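Spore coat polysaccharide biosynthesis protein spsE (Bacillus subtilis, PDB 1VLI) probably acts as a sialic-acid-synthase-like (N-acylneuraminate-9-phosphate synthase) enzyme in the making of spore coat polysaccharide. Local coordinates at residues Ile276-Thr279 and Glu280-Lys284; Thr250-Lys253 and Asn254-Gly257; Asp172-Glu175 and Ala176-Thr179. All blocks are in the same frame, centred on the assembly; numbering follows the deposited sequence.

Contact 1: Ile276-Thr279 and Glu280-Lys284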
ATOM      1  N   ILE A 276      13.833   8.758 -15.167  1.00 64.00           N
ATOM      2  CA  ILE A 276      12.507   8.316 -15.634  1.00 62.81           C
ATOM      3  C   ILE A 276      12.038   9.118 -16.846  1.00 62.49           C
ATOM      4  O   ILE A 276      11.536   8.541 -17.814  1.00 65.74           O
ATOM      5  CB  ILE A 276      11.447   8.408 -14.493  1.00 61.69           C
ATOM      6  CG1 ILE A 276      11.590   7.239 -13.530  1.00 61.88           C
ATOM      7  CG2 ILE A 276      10.025   8.394 -15.049  1.00 58.80           C
ATOM      8  CD1 ILE A 276      11.230   7.594 -12.101  1.00 57.46           C
ATOM      9  N   ARG A 277      12.205  10.434 -16.789  1.00 58.63           N
ATOM     10  CA  ARG A 277      11.625  11.310 -17.779  1.00 57.90           C
ATOM     11  C   ARG A 277      12.375  11.215 -19.090  1.00 57.51           C
ATOM     12  O   ARG A 277      11.790  11.396 -20.156  1.00 57.66           O
ATOM     13  CB  ARG A 277      11.612  12.750 -17.258  1.00 59.05           C
ATOM     14  CG  ARG A 277      10.620  12.975 -16.104  1.00 57.98           C
ATOM     15  CD  ARG A 277       9.152  12.977 -16.520  1.00 55.69           C
ATOM     16  NE  ARG A 277       8.265  13.192 -15.373  1.00 62.58           N
ATOM     17  CZ  ARG A 277       7.298  12.361 -14.989  1.00 63.23           C
ATOM     18  NH1 ARG A 277       7.054  11.233 -15.665  1.00 65.24           N
ATOM     19  NH2 ARG A 277       6.562  12.656 -13.934  1.00 52.66           N
ATOM     20  N   LYS A 278      13.673  10.935 -18.999  1.00 57.91           N
ATOM     21  CA  LYS A 278      14.524  10.754 -20.163  1.00 58.30           C
ATOM     22  C   LYS A 278      14.171   9.437 -20.823  1.00 59.29           C
ATOM     23  O   LYS A 278      14.029   9.375 -22.052  1.00 61.91           O
ATOM     24  CB  LYS A 278      16.001  10.773 -19.750  1.00 59.19           C
ATOM     25  CG  LYS A 278      16.998  10.313 -20.830  1.00 61.56           C
ATOM     26  CD  LYS A 278      18.379  10.187 -20.198  1.00 66.27           C
ATOM     27  CE  LYS A 278      19.434  10.655 -21.155  1.00 71.30           C
ATOM     28  NZ  LYS A 278      19.440  12.154 -21.106  1.00 86.67           N
ATOM     29  N   THR A 279      14.038   8.393 -20.003  1.00 56.19           N
ATOM     30  CA  THR A 279      13.675   7.074 -20.465  1.00 56.62           C
ATOM     31  C   THR A 279      12.348   7.153 -21.197  1.00 59.45           C
ATOM     32  O   THR A 279      12.154   6.443 -22.185  1.00 60.85           O
ATOM     33  CB  THR A 279      13.551   6.125 -19.273  1.00 57.59           C
ATOM     34  OG1 THR A 279      14.829   6.009 -18.642  1.00 58.12           O
ATOM     35  CG2 THR A 279      13.216   4.687 -19.713  1.00 58.15           C
ATOM     36  N   GLU A 280      11.445   8.032 -20.737  1.00 61.38           N
ATOM     37  CA  GLU A 280      10.106   8.115 -21.346  1.00 61.68           C
ATOM     38  C   GLU A 280      10.187   8.688 -22.742  1.00 61.69           C
ATOM     39  O   GLU A 280       9.530   8.186 -23.661  1.00 58.78           O
ATOM     40  CB  GLU A 280       9.157   8.975 -20.517  1.00 61.22           C
ATOM     41  CG  GLU A 280       8.425   8.257 -19.385  1.00 58.46           C
ATOM     42  CD  GLU A 280       7.680   9.236 -18.483  1.00 63.19           C
ATOM     43  OE1 GLU A 280       8.335  10.043 -17.794  1.00 67.51           O
ATOM     44  OE2 GLU A 280       6.432   9.199 -18.456  1.00 69.82           O
ATOM     45  N   ALA A 281      11.000   9.741 -22.871  1.00 62.23           N
ATOM     46  CA  ALA A 281      11.215  10.460 -24.124  1.00 63.54           C
ATOM     47  C   ALA A 281      12.064   9.648 -25.125  1.00 63.67           C
ATOM     48  O   ALA A 281      11.925   9.822 -26.402  1.00 63.07           O
ATOM     49  CB  ALA A 281      11.860  11.851 -23.849  1.00 61.02           C
ATOM     50  N   GLU A 282      12.953   8.795 -24.545  1.00 63.84           N
ATOM     51  CA  GLU A 282      13.744   7.867 -25.362  1.00 63.39           C
ATOM     52  C   GLU A 282      12.822   6.854 -25.991  1.00 62.23           C
ATOM     53  O   GLU A 282      13.000   6.475 -27.155  1.00 64.59           O
ATOM     54  CB  GLU A 282      14.795   7.159 -24.509  1.00 61.66           C
ATOM     55  CG  GLU A 282      16.160   8.068 -24.427  1.00 70.16           C
ATOM     56  CD  GLU A 282      17.155   7.339 -23.491  1.00 65.77           C
ATOM     57  OE1 GLU A 282      16.694   6.183 -22.633  1.00 71.64           O
ATOM     58  OE2 GLU A 282      18.435   7.941 -23.619  1.00 69.34           O
ATOM     59  N   LEU A 283      11.833   6.414 -25.221  1.00 59.71           N
ATOM     60  CA  LEU A 283      10.845   5.457 -25.716  1.00 57.89           C
ATOM     61  C   LEU A 283      10.008   6.083 -26.832  1.00 58.59           C
ATOM     62  O   LEU A 283       9.758   5.449 -27.862  1.00 55.58           O
ATOM     63  CB  LEU A 283       9.954   4.983 -24.579  1.00 53.59           C
ATOM     64  CG  LEU A 283      10.523   3.885 -23.680  1.00 55.71           C
ATOM     65  CD1 LEU A 283       9.921   3.945 -22.301  1.00 44.40           C
ATOM     66  CD2 LEU A 283      10.308   2.469 -24.292  1.00 48.02           C
ATOM     67  N   LYS A 284       9.622   7.348 -26.631  1.00 58.80           N
ATOM     68  CA  LYS A 284       8.848   8.090 -27.614  1.00 59.98           C
ATOM     69  C   LYS A 284       9.604   8.179 -28.947  1.00 62.39           C
ATOM     70  O   LYS A 284       8.980   8.377 -30.005  1.00 62.78           O
ATOM     71  CB  LYS A 284       8.511   9.501 -27.080  1.00 60.56           C
ATOM     72  CG  LYS A 284       7.478   9.530 -25.909  1.00 63.26           C
TER
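R277 and E280, one helical turn apart, are joined by a salt bridge in which NH1 of R277 gives its hydrogen to OE1 of E280 at 2.8 Å. The bond is close to straight, with an N-H...O angle of 160°. OE1 lies at the edge of the guanidinium, almost in its plane, and is met on the syn side of the carboxylate; the two planes are turned 38° against each other. R277 reaches this position because its chain bends at chi2 (-73°), which carries CD to 3.3 Å from OE1 of E280 and lays the two side chains alongside one another. Roughly at right angles to the bond, CG2 of I276 packs against the same OE1 of E280, a methyl-to-oxygen van der Waals contact at 3.6 Å.

Further partners complete the polar ends. NH1 of R277 also donates to the carbonyl of V29, and NH2 forms a salt bridge with D59. OE2 of E280 accepts from the backbone N of V29, so that the pair grips both backbone polar groups of one residue just ahead of strand 30-36.

The backbone is satisfied by i to i+4 bonds: E280 N to I276 O, A281 N to R277 O, L283 N to T279 O, and E282 N to K278 O, the last at 2.8 Å. The hydroxyl of T279 turns back on the preceding turn and bonds to the carbonyl of G275, while its side chain packs on helix 232-239. K278 and E282 pass each other more loosely: NZ of K278 stays 5.0 Å from OE2 of E282, at most a weak, long-range attraction.

This is an i, i+3 Arg-Glu pair on an amphipathic helix, 266-285, the last helix of a TIM-type barrel, packed against the start of the first barrel strand.

Contact 2: Thr250-Lys253 and Asn254-Gly257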
ATOM      1  N   THR A 250      14.480  10.988   1.726  1.00 60.46           N
ATOM      2  CA  THR A 250      14.699  11.650   2.994  1.00 63.21           C
ATOM      3  C   THR A 250      15.341  12.985   2.694  1.00 62.62           C
ATOM      4  O   THR A 250      15.610  13.290   1.540  1.00 62.85           O
ATOM      5  CB  THR A 250      15.584  10.798   3.922  1.00 64.40           C
ATOM      6  OG1 THR A 250      15.857  11.533   5.123  1.00 66.73           O
ATOM      7  CG2 THR A 250      16.984  10.576   3.298  1.00 63.76           C
ATOM      8  N   ILE A 251      15.580  13.773   3.731  1.00 63.48           N
ATOM      9  CA  ILE A 251      16.187  15.085   3.582  1.00 64.27           C
ATOM     10  C   ILE A 251      17.696  14.962   3.773  1.00 66.11           C
ATOM     11  O   ILE A 251      18.469  15.809   3.304  1.00 68.06           O
ATOM     12  CB  ILE A 251      15.496  16.116   4.570  1.00 65.16           C
ATOM     13  CG1 ILE A 251      15.430  17.508   3.955  1.00 72.32           C
ATOM     14  CG2 ILE A 251      16.094  16.130   6.002  1.00 61.22           C
ATOM     15  CD1 ILE A 251      14.350  17.646   2.911  1.00 80.02           C
ATOM     16  N   ASP A 252      18.103  13.876   4.438  1.00 67.98           N
ATOM     17  CA  ASP A 252      19.505  13.613   4.791  1.00 70.57           C
ATOM     18  C   ASP A 252      19.682  12.143   5.191  1.00 70.61           C
ATOM     19  O   ASP A 252      19.144  11.705   6.208  1.00 70.58           O
ATOM     20  CB  ASP A 252      19.939  14.545   5.940  1.00 71.29           C
ATOM     21  CG  ASP A 252      21.289  14.184   6.533  1.00 74.40           C
ATOM     22  OD1 ASP A 252      22.070  13.437   5.906  1.00 81.28           O
ATOM     23  OD2 ASP A 252      21.662  14.624   7.637  1.00 81.78           O
ATOM     24  N   LYS A 253      20.456  11.400   4.399  1.00 71.98           N
ATOM     25  CA  LYS A 253      20.597   9.936   4.551  1.00 72.87           C
ATOM     26  C   LYS A 253      21.284   9.495   5.850  1.00 73.74           C
ATOM     27  O   LYS A 253      21.182   8.333   6.258  1.00 73.21           O
ATOM     28  CB  LYS A 253      21.346   9.342   3.350  1.00 72.98           C
ATOM     29  CG  LYS A 253      20.573   9.382   2.033  1.00 74.42           C
ATOM     30  CD  LYS A 253      21.475   9.171   0.813  1.00 72.05           C
ATOM     31  CE  LYS A 253      21.910   7.720   0.637  1.00 70.52           C
ATOM     32  NZ  LYS A 253      20.767   6.813   0.357  1.00 73.08           N
ATOM     33  N   ASN A 254      21.990  10.423   6.489  1.00 74.75           N
ATOM     34  CA  ASN A 254      22.765  10.096   7.681  1.00 75.40           C
ATOM     35  C   ASN A 254      22.005  10.313   8.990  1.00 76.22           C
ATOM     36  O   ASN A 254      22.514   9.958  10.056  1.00 77.05           O
ATOM     37  CB  ASN A 254      24.121  10.826   7.684  1.00 74.57           C
ATOM     38  CG  ASN A 254      25.032  10.374   6.545  1.00 73.79           C
ATOM     39  OD1 ASN A 254      25.583  11.202   5.818  1.00 68.97           O
ATOM     40  ND2 ASN A 254      25.179   9.055   6.372  1.00 67.59           N
ATOM     41  N   LEU A 255      20.794  10.875   8.905  1.00 75.66           N
ATOM     42  CA  LEU A 255      19.913  11.031  10.074  1.00 74.47           C
ATOM     43  C   LEU A 255      19.679   9.668  10.738  1.00 75.90           C
ATOM     44  O   LEU A 255      19.602   8.658  10.032  1.00 75.78           O
ATOM     45  CB  LEU A 255      18.595  11.721   9.686  1.00 72.69           C
ATOM     46  CG  LEU A 255      18.688  13.234   9.397  1.00 68.38           C
ATOM     47  CD1 LEU A 255      17.475  13.750   8.642  1.00 61.46           C
ATOM     48  CD2 LEU A 255      18.911  14.051  10.668  1.00 57.23           C
ATOM     49  N   PRO A 256      19.632   9.626  12.076  1.00 77.66           N
ATOM     50  CA  PRO A 256      19.511   8.349  12.812  1.00 79.89           C
ATOM     51  C   PRO A 256      18.268   7.578  12.368  1.00 82.21           C
ATOM     52  O   PRO A 256      17.149   7.921  12.733  1.00 81.09           O
ATOM     53  CB  PRO A 256      19.433   8.775  14.279  1.00 79.99           C
ATOM     54  CG  PRO A 256      19.158  10.267  14.251  1.00 81.96           C
ATOM     55  CD  PRO A 256      19.719  10.790  12.975  1.00 77.93           C
ATOM     56  N   GLY A 257      18.503   6.530  11.586  1.00 85.80           N
ATOM     57  CA  GLY A 257      17.547   6.042  10.591  1.00 88.52           C
ATOM     58  C   GLY A 257      16.156   5.619  11.004  1.00 90.13           C
ATOM     59  O   GLY A 257      15.970   4.488  11.451  1.00 92.22           O
TER
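The carboxylate of D252 is approached on a face by the backbone N of N254, which donates to OD1 at 3.1 Å from well above the carboxylate plane, 62° out of it. The N-H...O angle of 166° shows that the hydrogen nevertheless points well at the oxygen. At the other oxygen, CG of L255 lies 3.7 Å from OD2 of D252. The N254 amide stands nearly perpendicular to the carboxylate, the planes 87° apart, and CB of N254 is its nearest side-chain atom to OD1.

The first torsion of D252 sets CG opposite the backbone N and beside the carbonyl carbon, which brings OD1 to the N-H of N254, two residues on. The result is an Asx turn. It overlaps a type I beta turn from D252 to L255, closed by L255 N to D252 O at 3.3 Å, a long bond whose donor stands well out of the carbonyl plane. In addition, CD1 of L255 meets CG2 of I251 at 3.8 Å, and I251 itself rests on A48 and A52 of helix 43-56.

T250 OG1 takes a weak bond from D252 N and is also bonded to H260; NZ of K253 is bonded to the carbonyl of A263.

Chemically, D252 serves two successive N-H groups, that of N254 by OD1 and that of L255 by its carbonyl, so the turn carries its own polar closure.

Contact 3: Asp172-Glu175 and Ala176-Thr179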
ATOM      1  N   ASP A 172      -4.388 -13.688  -5.419  1.00 56.73           N
ATOM      2  CA  ASP A 172      -4.619 -12.576  -4.455  1.00 56.94           C
ATOM      3  C   ASP A 172      -4.816 -11.253  -5.188  1.00 57.87           C
ATOM      4  O   ASP A 172      -5.658 -10.399  -4.796  1.00 57.81           O
ATOM      5  CB  ASP A 172      -3.432 -12.421  -3.492  1.00 57.36           C
ATOM      6  CG  ASP A 172      -2.945 -13.758  -2.923  1.00 57.88           C
ATOM      7  OD1 ASP A 172      -3.777 -14.507  -2.390  1.00 55.71           O
ATOM      8  OD2 ASP A 172      -1.752 -14.133  -2.962  1.00 63.12           O
ATOM      9  N   VAL A 173      -4.032 -11.079  -6.253  1.00 53.99           N
ATOM     10  CA  VAL A 173      -4.081  -9.849  -7.022  1.00 53.33           C
ATOM     11  C   VAL A 173      -5.462  -9.787  -7.688  1.00 57.39           C
ATOM     12  O   VAL A 173      -6.182  -8.763  -7.618  1.00 57.26           O
ATOM     13  CB  VAL A 173      -2.925  -9.788  -7.996  1.00 51.00           C
ATOM     14  CG1 VAL A 173      -3.018  -8.614  -8.878  1.00 41.75           C
ATOM     15  CG2 VAL A 173      -1.632  -9.693  -7.250  1.00 48.72           C
ATOM     16  N   HIS A 174      -5.873 -10.929  -8.226  1.00 56.80           N
ATOM     17  CA  HIS A 174      -7.159 -11.043  -8.885  1.00 58.01           C
ATOM     18  C   HIS A 174      -8.352 -10.797  -7.977  1.00 59.29           C
ATOM     19  O   HIS A 174      -9.300 -10.118  -8.378  1.00 61.57           O
ATOM     20  CB  HIS A 174      -7.277 -12.410  -9.523  1.00 57.52           C
ATOM     21  CG  HIS A 174      -8.560 -12.621 -10.252  1.00 57.43           C
ATOM     22  ND1 HIS A 174      -8.832 -12.022 -11.461  1.00 61.88           N
ATOM     23  CD2 HIS A 174      -9.630 -13.394  -9.965  1.00 62.23           C
ATOM     24  CE1 HIS A 174     -10.025 -12.402 -11.879  1.00 65.15           C
ATOM     25  NE2 HIS A 174     -10.527 -13.241 -10.995  1.00 66.11           N
ATOM     26  N   GLU A 175      -8.291 -11.337  -6.758  1.00 58.36           N
ATOM     27  CA  GLU A 175      -9.388 -11.278  -5.820  1.00 57.31           C
ATOM     28  C   GLU A 175      -9.549  -9.859  -5.301  1.00 57.73           C
ATOM     29  O   GLU A 175     -10.668  -9.388  -5.088  1.00 59.86           O
ATOM     30  CB  GLU A 175      -9.174 -12.258  -4.659  1.00 54.13           C
ATOM     31  CG  GLU A 175     -10.375 -12.395  -3.738  1.00 51.87           C
ATOM     32  CD  GLU A 175     -10.276 -13.573  -2.782  1.00 59.39           C
ATOM     33  OE1 GLU A 175      -9.156 -14.082  -2.607  1.00 62.85           O
ATOM     34  OE2 GLU A 175     -11.314 -13.997  -2.209  1.00 53.32           O
ATOM     35  N   ALA A 176      -8.423  -9.194  -5.082  1.00 57.31           N
ATOM     36  CA  ALA A 176      -8.410  -7.797  -4.651  1.00 54.04           C
ATOM     37  C   ALA A 176      -8.995  -6.920  -5.750  1.00 58.15           C
ATOM     38  O   ALA A 176      -9.798  -5.995  -5.477  1.00 58.00           O
ATOM     39  CB  ALA A 176      -7.007  -7.369  -4.317  1.00 48.88           C
ATOM     40  N   TRP A 177      -8.605  -7.229  -6.989  1.00 57.85           N
ATOM     41  CA  TRP A 177      -9.064  -6.507  -8.167  1.00 58.85           C
ATOM     42  C   TRP A 177     -10.578  -6.619  -8.361  1.00 61.69           C
ATOM     43  O   TRP A 177     -11.286  -5.582  -8.429  1.00 62.61           O
ATOM     44  CB  TRP A 177      -8.322  -6.994  -9.398  1.00 56.54           C
ATOM     45  CG  TRP A 177      -8.728  -6.314 -10.696  1.00 59.35           C
ATOM     46  CD1 TRP A 177      -8.306  -5.081 -11.177  1.00 61.65           C
ATOM     47  CD2 TRP A 177      -9.620  -6.831 -11.675  1.00 56.38           C
ATOM     48  NE1 TRP A 177      -8.901  -4.811 -12.386  1.00 62.54           N
ATOM     49  CE2 TRP A 177      -9.703  -5.875 -12.723  1.00 61.59           C
ATOM     50  CE3 TRP A 177     -10.354  -8.023 -11.788  1.00 60.02           C
ATOM     51  CZ2 TRP A 177     -10.499  -6.068 -13.845  1.00 63.19           C
ATOM     52  CZ3 TRP A 177     -11.150  -8.213 -12.891  1.00 63.08           C
ATOM     53  CH2 TRP A 177     -11.217  -7.248 -13.918  1.00 67.78           C
ATOM     54  N   ARG A 178     -11.059  -7.865  -8.429  1.00 59.66           N
ATOM     55  CA  ARG A 178     -12.483  -8.178  -8.538  1.00 61.66           C
ATOM     56  C   ARG A 178     -13.344  -7.530  -7.481  1.00 59.26           C
ATOM     57  O   ARG A 178     -14.472  -7.154  -7.758  1.00 60.56           O
ATOM     58  CB  ARG A 178     -12.717  -9.685  -8.433  1.00 59.61           C
ATOM     59  CG  ARG A 178     -12.579 -10.388  -9.757  1.00 80.65           C
ATOM     60  CD  ARG A 178     -13.171 -11.791  -9.771  1.00 99.03           C
ATOM     61  NE  ARG A 178     -14.570 -11.785 -10.189  1.00111.07           N
ATOM     62  CZ  ARG A 178     -15.267 -12.869 -10.511  1.00116.34           C
ATOM     63  NH1 ARG A 178     -14.700 -14.071 -10.472  1.00120.53           N
ATOM     64  NH2 ARG A 178     -16.535 -12.754 -10.881  1.00119.47           N
ATOM     65  N   THR A 179     -12.827  -7.479  -6.260  1.00 56.89           N
ATOM     66  CA  THR A 179     -13.552  -6.948  -5.120  1.00 57.64           C
ATOM     67  C   THR A 179     -13.810  -5.438  -5.273  1.00 57.35           C
ATOM     68  O   THR A 179     -14.863  -4.932  -4.868  1.00 58.66           O
ATOM     69  CB  THR A 179     -12.723  -7.212  -3.837  1.00 59.16           C
ATOM     70  OG1 THR A 179     -12.582  -8.622  -3.627  1.00 59.31           O
ATOM     71  CG2 THR A 179     -13.447  -6.752  -2.621  1.00 50.40           C
TER
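H174 and R178 run side by side along one turn of helix, and CG of R178 sits over a face of the imidazole, 4.0 Å from the ring centroid and 25° off its normal, a CH-pi contact displaced toward the rim. CD of R178 comes nearer still to one ring atom, 3.3 Å from NE2 of H174. The aliphatic part of the arginine does the touching, since NH1 of R178 stays 4.3 Å from NE2 of H174; the guanidinium and ring planes, 60° apart, are not stacked.

On another side of the turn the carbonyl of E175 accepts twice, from N of T179 at 3.1 Å and from OG1 of T179, the two donors reaching it from opposite faces of its plane. The 2.5 Å between T179 OG1 and E175 O is very short, its exact length doubtful at this resolution. A chi1 of -63° sets that hydroxyl beside its own backbone N.

F216 borders the H174 side, touched by H174 and met by the W177 ring. The acidic side chains are tied elsewhere: E175 to R350, D172 to R311 and E169 N.

Helix 170-181 is the middle element of a beta-alpha-beta unit between strands 161-164 and 188-193. V173 and W177 lean on I190 and I188 of strand 188-193, while A176 and T179 pack on L151 of helix 148-155.

From the N terminus the chain meets contact 3 first, on helix 170-181, then contact 2, in the loop after strand 244-248, and finally contact 1, on helix 266-285. Each is formed by adjoining segments, so none closes a long loop; the three follow in series, and none nests in or crosses another. Contact 3 belongs to the connection between strands 161-164 and 188-193, whereas contacts 2 and 1 follow the eighth barrel strand, 244-248, where the barrel returns to strand 30-36. Contacts 2 and 3 lie on opposite sides of the chain's centre, their centres about 37 Å apart. Contacts 1 and 2 come within about 15 Å at their nearest atoms.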